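PDB 1WY2: Xaa-Pro dipeptidase, which probably splits dipeptides that carry proline at the C-terminal position and a nonpolar residue before it, using a pair of bound metal ions. Local coordinates for residues 24-29 with 42-47; 52-57 with 70-75; 158-163 with 199-204; 183-188 with 209-214. All coordinates share one frame; numbering follows the deposited sequence.

Contact 1: 24-29 with 42-47; sequences LIAKNP and GGYILI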
loop_
_atom_site.group_PDB
_atom_site.type_symbol
_atom_site.label_atom_id
_atom_site.label_comp_id
_atom_site.label_asym_id
_atom_site.label_seq_id
_atom_site.Cartn_x
_atom_site.Cartn_y
_atom_site.Cartn_z
ATOM N N LEU A 24 -13.557 -15.236 9.749
ATOM C CA LEU A 24 -13.365 -13.796 9.812
ATOM C C LEU A 24 -12.586 -13.338 8.582
ATOM O O LEU A 24 -11.501 -13.847 8.315
ATOM C CB LEU A 24 -12.583 -13.420 11.077
ATOM C CG LEU A 24 -12.185 -11.948 11.208
ATOM C CD1 LEU A 24 -13.431 -11.078 11.256
ATOM C CD2 LEU A 24 -11.348 -11.753 12.468
ATOM N N ILE A 25 -13.150 -12.391 7.837
ATOM C CA ILE A 25 -12.506 -11.843 6.639
ATOM C C ILE A 25 -12.197 -10.374 6.924
ATOM O O ILE A 25 -13.108 -9.593 7.208
ATOM C CB ILE A 25 -13.443 -11.936 5.409
ATOM C CG1 ILE A 25 -13.790 -13.403 5.128
ATOM C CG2 ILE A 25 -12.775 -11.308 4.181
ATOM C CD1 ILE A 25 -12.593 -14.270 4.770
ATOM N N ALA A 26 -10.920 -9.994 6.841
ATOM C CA ALA A 26 -10.517 -8.619 7.133
ATOM C C ALA A 26 -9.681 -7.901 6.071
ATOM O O ALA A 26 -9.591 -6.673 6.090
ATOM C CB ALA A 26 -9.776 -8.582 8.463
ATOM N N LYS A 27 -9.066 -8.640 5.152
ATOM C CA LYS A 27 -8.252 -7.989 4.124
ATOM C C LYS A 27 -9.159 -7.277 3.120
ATOM O O LYS A 27 -10.104 -7.867 2.598
ATOM C CB LYS A 27 -7.365 -9.014 3.413
ATOM C CG LYS A 27 -6.161 -8.391 2.714
ATOM C CD LYS A 27 -5.279 -9.437 2.039
ATOM C CE LYS A 27 -4.023 -8.797 1.451
ATOM N NZ LYS A 27 -3.137 -9.788 0.772
ATOM N N ASN A 28 -8.860 -6.006 2.856
ATOM C CA ASN A 28 -9.656 -5.180 1.950
ATOM C C ASN A 28 -10.143 -5.831 0.661
ATOM O O ASN A 28 -11.339 -5.786 0.351
ATOM C CB ASN A 28 -8.902 -3.894 1.611
ATOM C CG ASN A 28 -8.551 -3.091 2.842
ATOM O OD1 ASN A 28 -9.375 -2.926 3.742
ATOM N ND2 ASN A 28 -7.327 -2.578 2.888
ATOM N N PRO A 29 -9.232 -6.428 -0.125
ATOM C CA PRO A 29 -9.699 -7.057 -1.365
ATOM C C PRO A 29 -10.721 -8.169 -1.127
ATOM O O PRO A 29 -11.670 -8.321 -1.901
ATOM C CB PRO A 29 -8.405 -7.560 -2.014
ATOM C CG PRO A 29 -7.483 -7.759 -0.850
ATOM C CD PRO A 29 -7.773 -6.562 0.019
ATOM N N GLY A 42 -11.293 -0.174 9.333
ATOM C CA GLY A 42 -11.250 -1.620 9.536
ATOM C C GLY A 42 -12.602 -2.343 9.429
ATOM O O GLY A 42 -13.419 -2.359 10.342
ATOM N N GLY A 43 -12.835 -2.925 8.231
ATOM C CA GLY A 43 -14.048 -3.702 8.032
ATOM C C GLY A 43 -13.799 -5.195 8.271
ATOM O O GLY A 43 -12.782 -5.751 7.883
ATOM N N TYR A 44 -14.730 -5.853 8.955
ATOM C CA TYR A 44 -14.578 -7.268 9.266
ATOM C C TYR A 44 -15.854 -8.037 8.974
ATOM O O TYR A 44 -16.916 -7.698 9.492
ATOM C CB TYR A 44 -14.225 -7.466 10.744
ATOM C CG TYR A 44 -13.102 -6.587 11.239
ATOM C CD1 TYR A 44 -13.360 -5.315 11.747
ATOM C CD2 TYR A 44 -11.779 -7.020 11.183
ATOM C CE1 TYR A 44 -12.325 -4.493 12.188
ATOM C CE2 TYR A 44 -10.738 -6.207 11.620
ATOM C CZ TYR A 44 -11.017 -4.946 12.121
ATOM O OH TYR A 44 -9.991 -4.137 12.557
ATOM N N ILE A 45 -15.752 -9.068 8.142
ATOM C CA ILE A 45 -16.913 -9.891 7.832
ATOM C C ILE A 45 -16.854 -11.145 8.694
ATOM O O ILE A 45 -15.830 -11.832 8.734
ATOM C CB ILE A 45 -16.938 -10.339 6.355
ATOM C CG1 ILE A 45 -16.929 -9.121 5.429
ATOM C CG2 ILE A 45 -18.189 -11.182 6.094
ATOM C CD1 ILE A 45 -16.916 -9.475 3.956
ATOM N N LEU A 46 -17.941 -11.429 9.405
ATOM C CA LEU A 46 -18.004 -12.625 10.236
ATOM C C LEU A 46 -19.044 -13.548 9.616
ATOM O O LEU A 46 -20.210 -13.176 9.473
ATOM C CB LEU A 46 -18.409 -12.277 11.673
ATOM C CG LEU A 46 -18.434 -13.459 12.645
ATOM C CD1 LEU A 46 -17.047 -14.080 12.739
ATOM C CD2 LEU A 46 -18.902 -12.989 14.013
ATOM N N ILE A 47 -18.614 -14.748 9.244
ATOM C CA ILE A 47 -19.501 -15.725 8.627
ATOM C C ILE A 47 -19.733 -16.923 9.540
ATOM O O ILE A 47 -18.780 -17.525 10.044
ATOM C CB ILE A 47 -18.907 -16.235 7.291
ATOM C CG1 ILE A 47 -18.776 -15.073 6.303
ATOM C CG2 ILE A 47 -19.793 -17.329 6.704
ATOM C CD1 ILE A 47 -17.955 -15.400 5.066
HETATM O O HOH W 1 -10.068 -5.064 8.449
#

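Contact 2: 52-57 with 70-75; sequences ATLYVP and IPVEKF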
loop_
_atom_site.group_PDB
_atom_site.type_symbol
_atom_site.label_atom_id
_atom_site.label_comp_id
_atom_site.label_asym_id
_atom_site.label_seq_id
_atom_site.Cartn_x
_atom_site.Cartn_y
_atom_site.Cartn_z
ATOM N N ALA A 52 -24.104 -13.944 7.775
ATOM C CA ALA A 52 -22.908 -13.241 7.321
ATOM C C ALA A 52 -23.132 -11.777 7.673
ATOM O O ALA A 52 -24.124 -11.181 7.256
ATOM C CB ALA A 52 -22.727 -13.409 5.816
ATOM N N THR A 53 -22.217 -11.203 8.447
ATOM C CA THR A 53 -22.344 -9.813 8.871
ATOM C C THR A 53 -21.061 -9.019 8.658
ATOM O O THR A 53 -19.965 -9.518 8.900
ATOM C CB THR A 53 -22.699 -9.729 10.372
ATOM O OG1 THR A 53 -23.859 -10.527 10.637
ATOM C CG2 THR A 53 -22.982 -8.287 10.777
ATOM N N LEU A 54 -21.208 -7.781 8.209
ATOM C CA LEU A 54 -20.058 -6.909 7.995
ATOM C C LEU A 54 -20.027 -5.886 9.126
ATOM O O LEU A 54 -20.923 -5.053 9.238
ATOM C CB LEU A 54 -20.171 -6.186 6.650
ATOM C CG LEU A 54 -19.134 -5.086 6.393
ATOM C CD1 LEU A 54 -17.730 -5.679 6.385
ATOM C CD2 LEU A 54 -19.436 -4.400 5.073
ATOM N N TYR A 55 -19.003 -5.968 9.971
ATOM C CA TYR A 55 -18.853 -5.034 11.085
ATOM C C TYR A 55 -17.882 -3.934 10.692
ATOM O O TYR A 55 -16.795 -4.214 10.187
ATOM C CB TYR A 55 -18.315 -5.745 12.328
ATOM C CG TYR A 55 -19.231 -6.798 12.895
ATOM C CD1 TYR A 55 -19.239 -8.095 12.384
ATOM C CD2 TYR A 55 -20.097 -6.497 13.947
ATOM C CE1 TYR A 55 -20.089 -9.070 12.910
ATOM C CE2 TYR A 55 -20.948 -7.459 14.477
ATOM C CZ TYR A 55 -20.938 -8.742 13.957
ATOM O OH TYR A 55 -21.765 -9.698 14.500
ATOM N N VAL A 56 -18.269 -2.684 10.924
ATOM C CA VAL A 56 -17.408 -1.559 10.579
ATOM C C VAL A 56 -17.459 -0.452 11.624
ATOM O O VAL A 56 -18.409 -0.362 12.404
ATOM C CB VAL A 56 -17.808 -0.945 9.219
ATOM C CG1 VAL A 56 -17.672 -1.979 8.113
ATOM C CG2 VAL A 56 -19.233 -0.425 9.286
ATOM N N PRO A 57 -16.416 0.394 11.665
ATOM C CA PRO A 57 -16.367 1.502 12.624
ATOM C C PRO A 57 -17.438 2.520 12.233
ATOM O O PRO A 57 -17.908 2.521 11.096
ATOM C CB PRO A 57 -14.956 2.058 12.438
ATOM C CG PRO A 57 -14.170 0.861 11.990
ATOM C CD PRO A 57 -15.113 0.222 10.999
ATOM N N ILE A 70 -24.427 -7.540 2.211
ATOM C CA ILE A 70 -24.697 -8.319 3.418
ATOM C C ILE A 70 -24.968 -7.344 4.565
ATOM O O ILE A 70 -24.500 -6.209 4.542
ATOM C CB ILE A 70 -23.511 -9.246 3.798
ATOM C CG1 ILE A 70 -22.272 -8.420 4.136
ATOM C CG2 ILE A 70 -23.212 -10.201 2.652
ATOM C CD1 ILE A 70 -21.134 -9.253 4.704
ATOM N N PRO A 71 -25.739 -7.773 5.577
ATOM C CA PRO A 71 -26.078 -6.935 6.733
ATOM C C PRO A 71 -24.868 -6.246 7.352
ATOM O O PRO A 71 -23.845 -6.883 7.602
ATOM C CB PRO A 71 -26.728 -7.925 7.692
ATOM C CG PRO A 71 -27.414 -8.867 6.760
ATOM C CD PRO A 71 -26.367 -9.101 5.695
ATOM N N VAL A 72 -24.996 -4.946 7.603
ATOM C CA VAL A 72 -23.909 -4.169 8.188
ATOM C C VAL A 72 -24.208 -3.764 9.627
ATOM O O VAL A 72 -25.296 -3.273 9.930
ATOM C CB VAL A 72 -23.639 -2.885 7.373
ATOM C CG1 VAL A 72 -22.447 -2.138 7.958
ATOM C CG2 VAL A 72 -23.394 -3.233 5.915
ATOM N N GLU A 73 -23.234 -3.987 10.505
ATOM C CA GLU A 73 -23.341 -3.633 11.918
ATOM C C GLU A 73 -22.179 -2.709 12.259
ATOM O O GLU A 73 -21.037 -2.977 11.885
ATOM C CB GLU A 73 -23.260 -4.884 12.797
ATOM C CG GLU A 73 -24.510 -5.748 12.799
ATOM C CD GLU A 73 -25.672 -5.082 13.505
ATOM O OE1 GLU A 73 -25.509 -4.701 14.685
ATOM O OE2 GLU A 73 -26.747 -4.938 12.885
ATOM N N LYS A 74 -22.463 -1.620 12.963
ATOM C CA LYS A 74 -21.407 -0.689 13.333
ATOM C C LYS A 74 -21.056 -0.829 14.805
ATOM O O LYS A 74 -21.881 -1.258 15.613
ATOM C CB LYS A 74 -21.824 0.757 13.035
ATOM C CG LYS A 74 -22.989 1.282 13.867
ATOM C CD LYS A 74 -24.314 0.661 13.458
ATOM C CE LYS A 74 -25.475 1.312 14.205
ATOM N NZ LYS A 74 -26.799 0.793 13.755
ATOM N N PHE A 75 -19.819 -0.482 15.142
ATOM C CA PHE A 75 -19.350 -0.548 16.519
ATOM C C PHE A 75 -18.531 0.698 16.828
ATOM O O PHE A 75 -17.899 1.270 15.939
ATOM C CB PHE A 75 -18.514 -1.816 16.744
ATOM C CG PHE A 75 -17.279 -1.901 15.888
ATOM C CD1 PHE A 75 -16.133 -1.180 16.218
ATOM C CD2 PHE A 75 -17.260 -2.704 14.751
ATOM C CE1 PHE A 75 -14.988 -1.259 15.429
ATOM C CE2 PHE A 75 -16.120 -2.790 13.956
ATOM C CZ PHE A 75 -14.981 -2.065 14.296
#

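Contact 3: 158-163 with 199-204; sequences KKEREV and SDKRIE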
loop_
_atom_site.group_PDB
_atom_site.type_symbol
_atom_site.label_atom_id
_atom_site.label_comp_id
_atom_site.label_asym_id
_atom_site.label_seq_id
_atom_site.Cartn_x
_atom_site.Cartn_y
_atom_site.Cartn_z
ATOM N N LYS A 158 15.162 13.523 -20.727
ATOM C CA LYS A 158 13.997 13.402 -19.856
ATOM C C LYS A 158 14.324 12.680 -18.551
ATOM O O LYS A 158 15.115 11.737 -18.533
ATOM C CB LYS A 158 12.878 12.642 -20.576
ATOM C CG LYS A 158 12.492 13.206 -21.933
ATOM C CD LYS A 158 11.784 14.544 -21.802
ATOM C CE LYS A 158 10.893 14.817 -23.008
ATOM N NZ LYS A 158 9.838 15.823 -22.705
ATOM N N LYS A 159 13.712 13.132 -17.460
ATOM C CA LYS A 159 13.914 12.510 -16.158
ATOM C C LYS A 159 12.911 11.356 -16.027
ATOM O O LYS A 159 11.727 11.526 -16.322
ATOM C CB LYS A 159 13.686 13.538 -15.046
ATOM C CG LYS A 159 13.867 12.987 -13.643
ATOM C CD LYS A 159 13.729 14.078 -12.582
ATOM C CE LYS A 159 14.840 15.111 -12.693
ATOM N NZ LYS A 159 14.790 16.110 -11.585
ATOM N N GLU A 160 13.384 10.189 -15.595
ATOM C CA GLU A 160 12.523 9.013 -15.446
ATOM C C GLU A 160 11.247 9.310 -14.665
ATOM O O GLU A 160 10.145 8.968 -15.098
ATOM C CB GLU A 160 13.278 7.886 -14.741
ATOM C CG GLU A 160 14.544 7.432 -15.450
ATOM C CD GLU A 160 15.285 6.363 -14.668
ATOM O OE1 GLU A 160 15.088 6.288 -13.437
ATOM O OE2 GLU A 160 16.073 5.609 -15.278
ATOM N N ARG A 161 11.404 9.946 -13.510
ATOM C CA ARG A 161 10.267 10.279 -12.657
ATOM C C ARG A 161 9.246 11.178 -13.342
ATOM O O ARG A 161 8.048 11.069 -13.083
ATOM C CB ARG A 161 10.757 10.955 -11.377
ATOM C CG ARG A 161 9.638 11.399 -10.448
ATOM C CD ARG A 161 9.817 10.800 -9.073
ATOM N NE ARG A 161 11.188 10.954 -8.600
ATOM C CZ ARG A 161 11.728 10.220 -7.636
ATOM N NH1 ARG A 161 11.012 9.278 -7.039
ATOM N NH2 ARG A 161 12.989 10.420 -7.277
ATOM N N GLU A 162 9.712 12.075 -14.205
ATOM C CA GLU A 162 8.800 12.975 -14.897
ATOM C C GLU A 162 7.971 12.211 -15.920
ATOM O O GLU A 162 6.801 12.530 -16.143
ATOM C CB GLU A 162 9.579 14.121 -15.559
ATOM C CG GLU A 162 10.026 15.178 -14.553
ATOM C CD GLU A 162 10.916 16.253 -15.150
ATOM O OE1 GLU A 162 10.748 16.589 -16.341
ATOM O OE2 GLU A 162 11.772 16.778 -14.412
ATOM N N VAL A 163 8.577 11.199 -16.538
ATOM C CA VAL A 163 7.858 10.382 -17.505
ATOM C C VAL A 163 6.778 9.633 -16.724
ATOM O O VAL A 163 5.623 9.552 -17.147
ATOM C CB VAL A 163 8.795 9.359 -18.194
ATOM C CG1 VAL A 163 7.983 8.408 -19.070
ATOM C CG2 VAL A 163 9.833 10.096 -19.034
ATOM N N SER A 199 13.211 7.117 -11.245
ATOM C CA SER A 199 14.037 7.956 -10.376
ATOM C C SER A 199 14.383 9.309 -10.997
ATOM O O SER A 199 13.820 9.706 -12.016
ATOM C CB SER A 199 15.332 7.219 -10.025
ATOM O OG SER A 199 16.211 7.177 -11.138
ATOM N N ASP A 200 15.320 10.018 -10.374
ATOM C CA ASP A 200 15.728 11.324 -10.875
ATOM C C ASP A 200 16.725 11.228 -12.024
ATOM O O ASP A 200 17.082 12.239 -12.630
ATOM C CB ASP A 200 16.319 12.165 -9.741
ATOM C CG ASP A 200 15.278 12.583 -8.731
ATOM O OD1 ASP A 200 14.273 13.203 -9.141
ATOM O OD2 ASP A 200 15.457 12.295 -7.530
ATOM N N LYS A 201 17.170 10.013 -12.326
ATOM C CA LYS A 201 18.117 9.807 -13.414
ATOM C C LYS A 201 17.532 10.304 -14.727
ATOM O O LYS A 201 16.350 10.109 -14.999
ATOM C CB LYS A 201 18.462 8.323 -13.565
ATOM C CG LYS A 201 19.363 8.026 -14.765
ATOM C CD LYS A 201 19.595 6.530 -14.947
ATOM C CE LYS A 201 20.532 6.248 -16.113
ATOM N NZ LYS A 201 20.018 6.757 -17.416
ATOM N N ARG A 202 18.359 10.951 -15.540
ATOM C CA ARG A 202 17.892 11.426 -16.828
ATOM C C ARG A 202 18.247 10.399 -17.891
ATOM O O ARG A 202 19.324 9.801 -17.866
ATOM C CB ARG A 202 18.498 12.791 -17.161
ATOM C CG ARG A 202 17.869 13.920 -16.347
ATOM C CD ARG A 202 18.379 15.295 -16.741
ATOM N NE ARG A 202 17.755 16.340 -15.931
ATOM C CZ ARG A 202 16.493 16.744 -16.057
ATOM N NH1 ARG A 202 15.702 16.200 -16.973
ATOM N NH2 ARG A 202 16.019 17.693 -15.261
ATOM N N ILE A 203 17.318 10.185 -18.812
ATOM C CA ILE A 203 17.497 9.226 -19.892
ATOM C C ILE A 203 18.518 9.720 -20.920
ATOM O O ILE A 203 18.542 10.900 -21.265
ATOM C CB ILE A 203 16.133 8.961 -20.568
ATOM C CG1 ILE A 203 15.167 8.389 -19.524
ATOM C CG2 ILE A 203 16.292 8.009 -21.748
ATOM C CD1 ILE A 203 13.728 8.304 -19.982
ATOM N N GLU A 204 19.366 8.815 -21.401
ATOM C CA GLU A 204 20.388 9.176 -22.386
ATOM C C GLU A 204 20.196 8.381 -23.668
ATOM O O GLU A 204 19.626 7.288 -23.646
ATOM C CB GLU A 204 21.791 8.887 -21.841
ATOM C CG GLU A 204 22.067 9.421 -20.445
ATOM C CD GLU A 204 23.504 9.189 -20.014
ATOM O OE1 GLU A 204 24.391 9.947 -20.465
ATOM O OE2 GLU A 204 23.749 8.243 -19.236
#

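Contact 4: 183-188 with 209-214; sequences TIIASG and VVIDLG. With ZN (zinc ion), chain D.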
loop_
_atom_site.group_PDB
_atom_site.type_symbol
_atom_site.label_atom_id
_atom_site.label_comp_id
_atom_site.label_asym_id
_atom_site.label_seq_id
_atom_site.Cartn_x
_atom_site.Cartn_y
_atom_site.Cartn_z
ATOM N N THR A 183 5.148 3.070 -10.683
ATOM C CA THR A 183 5.622 2.969 -12.059
ATOM C C THR A 183 7.126 2.838 -12.198
ATOM O O THR A 183 7.894 3.606 -11.613
ATOM C CB THR A 183 5.156 4.177 -12.891
ATOM O OG1 THR A 183 3.725 4.188 -12.942
ATOM C CG2 THR A 183 5.705 4.099 -14.313
ATOM N N ILE A 184 7.531 1.856 -12.996
ATOM C CA ILE A 184 8.936 1.601 -13.251
ATOM C C ILE A 184 9.339 2.155 -14.610
ATOM O O ILE A 184 8.779 1.773 -15.630
ATOM C CB ILE A 184 9.226 0.080 -13.226
ATOM C CG1 ILE A 184 9.133 -0.434 -11.789
ATOM C CG2 ILE A 184 10.604 -0.213 -13.825
ATOM C CD1 ILE A 184 9.068 -1.939 -11.679
ATOM N N ILE A 185 10.280 3.095 -14.596
ATOM C CA ILE A 185 10.841 3.675 -15.810
ATOM C C ILE A 185 12.323 3.564 -15.479
ATOM O O ILE A 185 12.882 4.433 -14.808
ATOM C CB ILE A 185 10.483 5.168 -16.002
ATOM C CG1 ILE A 185 8.962 5.360 -16.072
ATOM C CG2 ILE A 185 11.132 5.684 -17.287
ATOM C CD1 ILE A 185 8.297 4.685 -17.257
ATOM N N ALA A 186 12.942 2.473 -15.924
ATOM C CA ALA A 186 14.349 2.199 -15.637
ATOM C C ALA A 186 15.212 2.278 -16.890
ATOM O O ALA A 186 15.125 1.419 -17.771
ATOM C CB ALA A 186 14.473 0.817 -14.997
ATOM N N SER A 187 16.060 3.302 -16.950
ATOM C CA SER A 187 16.911 3.524 -18.115
ATOM C C SER A 187 18.393 3.258 -17.879
ATOM O O SER A 187 18.896 3.412 -16.767
ATOM C CB SER A 187 16.736 4.963 -18.609
ATOM O OG SER A 187 17.191 5.895 -17.637
ATOM N N GLY A 188 19.085 2.865 -18.944
ATOM C CA GLY A 188 20.507 2.590 -18.845
ATOM C C GLY A 188 20.813 1.513 -17.826
ATOM O O GLY A 188 20.151 0.473 -17.794
ATOM N N VAL A 209 15.382 1.099 -21.978
ATOM C CA VAL A 209 14.452 1.645 -20.995
ATOM C C VAL A 209 13.327 0.649 -20.765
ATOM O O VAL A 209 12.588 0.306 -21.692
ATOM C CB VAL A 209 13.833 2.985 -21.459
ATOM C CG1 VAL A 209 13.015 3.600 -20.317
ATOM C CG2 VAL A 209 14.931 3.946 -21.906
ATOM N N VAL A 210 13.220 0.168 -19.532
ATOM C CA VAL A 210 12.175 -0.778 -19.169
ATOM C C VAL A 210 11.015 0.035 -18.603
ATOM O O VAL A 210 11.209 0.868 -17.715
ATOM C CB VAL A 210 12.675 -1.787 -18.104
ATOM C CG1 VAL A 210 11.541 -2.728 -17.690
ATOM C CG2 VAL A 210 13.842 -2.591 -18.661
ATOM N N ILE A 211 9.821 -0.203 -19.138
ATOM C CA ILE A 211 8.606 0.495 -18.720
ATOM C C ILE A 211 7.627 -0.542 -18.176
ATOM O O ILE A 211 7.045 -1.310 -18.939
ATOM C CB ILE A 211 7.957 1.216 -19.924
ATOM C CG1 ILE A 211 8.987 2.129 -20.598
ATOM C CG2 ILE A 211 6.746 2.026 -19.466
ATOM C CD1 ILE A 211 8.601 2.556 -22.005
ATOM N N ASP A 212 7.455 -0.564 -16.858
ATOM C CA ASP A 212 6.557 -1.516 -16.202
ATOM C C ASP A 212 5.541 -0.690 -15.414
ATOM O O ASP A 212 5.900 0.038 -14.488
ATOM C CB ASP A 212 7.365 -2.420 -15.257
ATOM C CG ASP A 212 6.588 -3.638 -14.779
ATOM O OD1 ASP A 212 5.339 -3.631 -14.812
ATOM O OD2 ASP A 212 7.244 -4.610 -14.346
ATOM N N LEU A 213 4.273 -0.797 -15.789
ATOM C CA LEU A 213 3.232 -0.027 -15.129
ATOM C C LEU A 213 1.907 -0.767 -15.164
ATOM O O LEU A 213 1.778 -1.819 -15.797
ATOM C CB LEU A 213 3.097 1.345 -15.816
ATOM C CG LEU A 213 2.779 1.365 -17.319
ATOM C CD1 LEU A 213 1.286 1.172 -17.536
ATOM C CD2 LEU A 213 3.223 2.694 -17.928
ATOM N N GLY A 214 0.917 -0.216 -14.475
ATOM C CA GLY A 214 -0.385 -0.850 -14.458
ATOM C C GLY A 214 -1.419 0.101 -13.899
ATOM O O GLY A 214 -1.081 1.066 -13.219
HETATM ZN ZN ZN D . 4.728 -5.492 -14.366
HETATM O O HOH W 2 2.159 1.897 -12.657
#

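Contact 1: 24-29 with 42-47
I25 O takes the backbone N-H of I45 at 2.9 Å in a nearly straight bond (171° at the hydrogen), while the CA-H of Y44 closes on the same oxygen at 3.4 Å. The mirror bond runs from I25 N to I45 O, and L24 CA approaches I45 O in the same way, so each carbonyl holds one amide and one weaker CA-H donor. These paired bonds make I25 and I45 a hydrogen-bonded antiparallel pair in the mixed sheet of the creatinase/prolidase N-terminal domain, where strand 44-48 lies beside strand 22-25. L24 and L46 form the neighbouring non-hydrogen-bonded pair. On the sheet face of I25 and I45 the two CB atoms sit 4.0 Å apart, and I34 of helix 28-35 packs on both side chains. On the other face, L24 swings CG anti to its own nitrogen (chi1 174°), which lays CD1 alongside Y44, 3.7 Å from Y44 CB. The Y44 ring also receives the methyl of A26, which approaches CD2 obliquely; F81 and F101 meet the ring as well. Past I25 the chain leaves the strand: K27 takes the N-cap position of helix 28-35, and E94 accepts hydrogen bonds from the backbone nitrogens of A26 and K27. There a single water takes the place of direct backbone bonds between the parting chains, 2.9 Å from A26 O and equally far from G43 O.

Contact 2: 52-57 with 70-75
Y55 and E73 run side by side from neighbouring strands and point the same way, the ring plane standing 77° from the carboxylate plane. The touch is made by the aliphatic part of the glutamate: E73 CB lies 3.7 Å from Y55 CD2, and a bend at chi2 carries the carboxylate off. The E73 and T53 side chains cross, E73 CG touching T53 CG2 at 3.6 Å, and that same threonine methyl sits over the rim of one face of the Y55 ring. F75 is turned differently. Its CG stands between the backbone N and carbonyl carbon (chi1 61°), bringing the ring back over the preceding strand so that V56 O and P57 N lie over one face. P57 CA adds a CH-pi contact 4.3 Å from the ring centroid. On the sheet face of L54, V56 and V72, the valines cross at an angle, V56 CG2 to V72 CG1 at 3.9 Å, and I70 CD1 reaches L54 CB. Helix 58-67 packs against both valines; it links the two parallel strands as a beta-alpha-beta crossover. L54 and V56 each give their N-H and accept through their O, and L54 N to P71 O is almost straight (177°). The chemistry is therefore divided: backbone bonds fix the register, apolar carbons fill the helix-covered face, and the charged ends of E73 and K74 lead away from the partner strand.

Contact 3: 158-163 with 199-204
E160 OE1 is gripped twice by S199: the hydroxyl OG donates at 2.7 Å, reaching the oxygen from above the carboxylate plane, and the backbone N donates at 3.0 Å to the anti lone pair. E160 stretches out beyond CG (chi2 177°), which delivers its carboxylate to the serine; R190 adds a salt bridge to OE1, and S187 OG bonds OE2. S199 OG is itself positioned by accepting K201 N at 3.2 Å, closing an ST turn. S199 O turns back to the helix and receives R161 N. Backbone bonds carry the pairing on, with E160 N giving to K201 O and I203 N giving to K158 O at 2.7 Å, the latter close to straight at 172°. The segment 199-204 is thereby stitched across the first turn of helix 160-173, whose N-cap position is K159, within the M24 metallopeptidase domain; it belongs to the loop leading from strand 184-187 to strand 208-217. Farther out, D200 joins K159 and R161 in a salt-bridge network. R161 NH2 meets D200 OD2 at 3.1 Å near the guanidinium plane, a weak hydrogen bond within the salt bridge, and the guanidinium and carboxylate planes are 58° apart; K159 NZ makes a long bridge to D200 OD1. The R202 guanidinium lies across K159, whose CE sits over one face, and R202 NH1 is hydrogen-bonded to G157 O. The second subunit reaches this end: its A176 packs on R161 and its M173 on E162.

Contact 4: 183-188 with 209-214
I184 and D212 lie side by side on one face of an antiparallel ladder in the pita-bread (M24 metallopeptidase) domain, their CB atoms 3.7 Å apart, and I184 CD1 extends along the aspartate to 4.0 Å from D212 CB. Next to them on this face, A186 presents just a methyl opposite the branched V210, CB to CB at 4.4 Å. On the reverse face I185 turns its two branches to different partners: CD1 packs on I211 CG2 at 3.8 Å, while CG2 crosses to V209 CG1. V209 thus forks between two neighbours, because its other methyl, CG2, rests on S187 CB. At the far end the methyl of T183 fits beside L213 CB. Four backbone bonds hold the strands in register, I184 exchanging a pair with D212 and A186 a pair with V210. Carrying CG anti to the backbone N (chi1 -167°), D212 turns its carboxylate to the metal, alongside I184 CD1, and binds zinc through OD1 at 2.0 Å, a ligand of the two-metal site placed by the ladder; D223 and E330 complete the protein side of this metal site, and R328 makes a salt bridge to OD2. Water 2 donates to T183 OG1, which is also hydrogen-bonded to E168 OE2, and accepts from G214 N. Around the ladder, strand 220-229 flanks strand 208-217, helix 130-153 packs on I211 and L213, and A164 of helix 160-173 covers T183 and I185.

Contacts 1 and 2 belong to one sheet of the N-terminal domain, their centres 10 Å apart; strands 44-48 and 51-57 join them, Y44 O lying 2.8 Å from Y55 N. Contacts 3 and 4 form a second pair in the metallopeptidase domain, also 10 Å between centres. There S187 OG of contact 4 lies 2.6 Å from E160 OE2 and 3.0 Å from K201 NZ, both of contact 3. Contact 4 supplies the metal ligand D212, whereas the V163 side chain of contact 3 stands about 11 Å from that of D212. The two pairs are well separated: contacts 1 and 4 come no nearer than about 16 Å between nearest atoms.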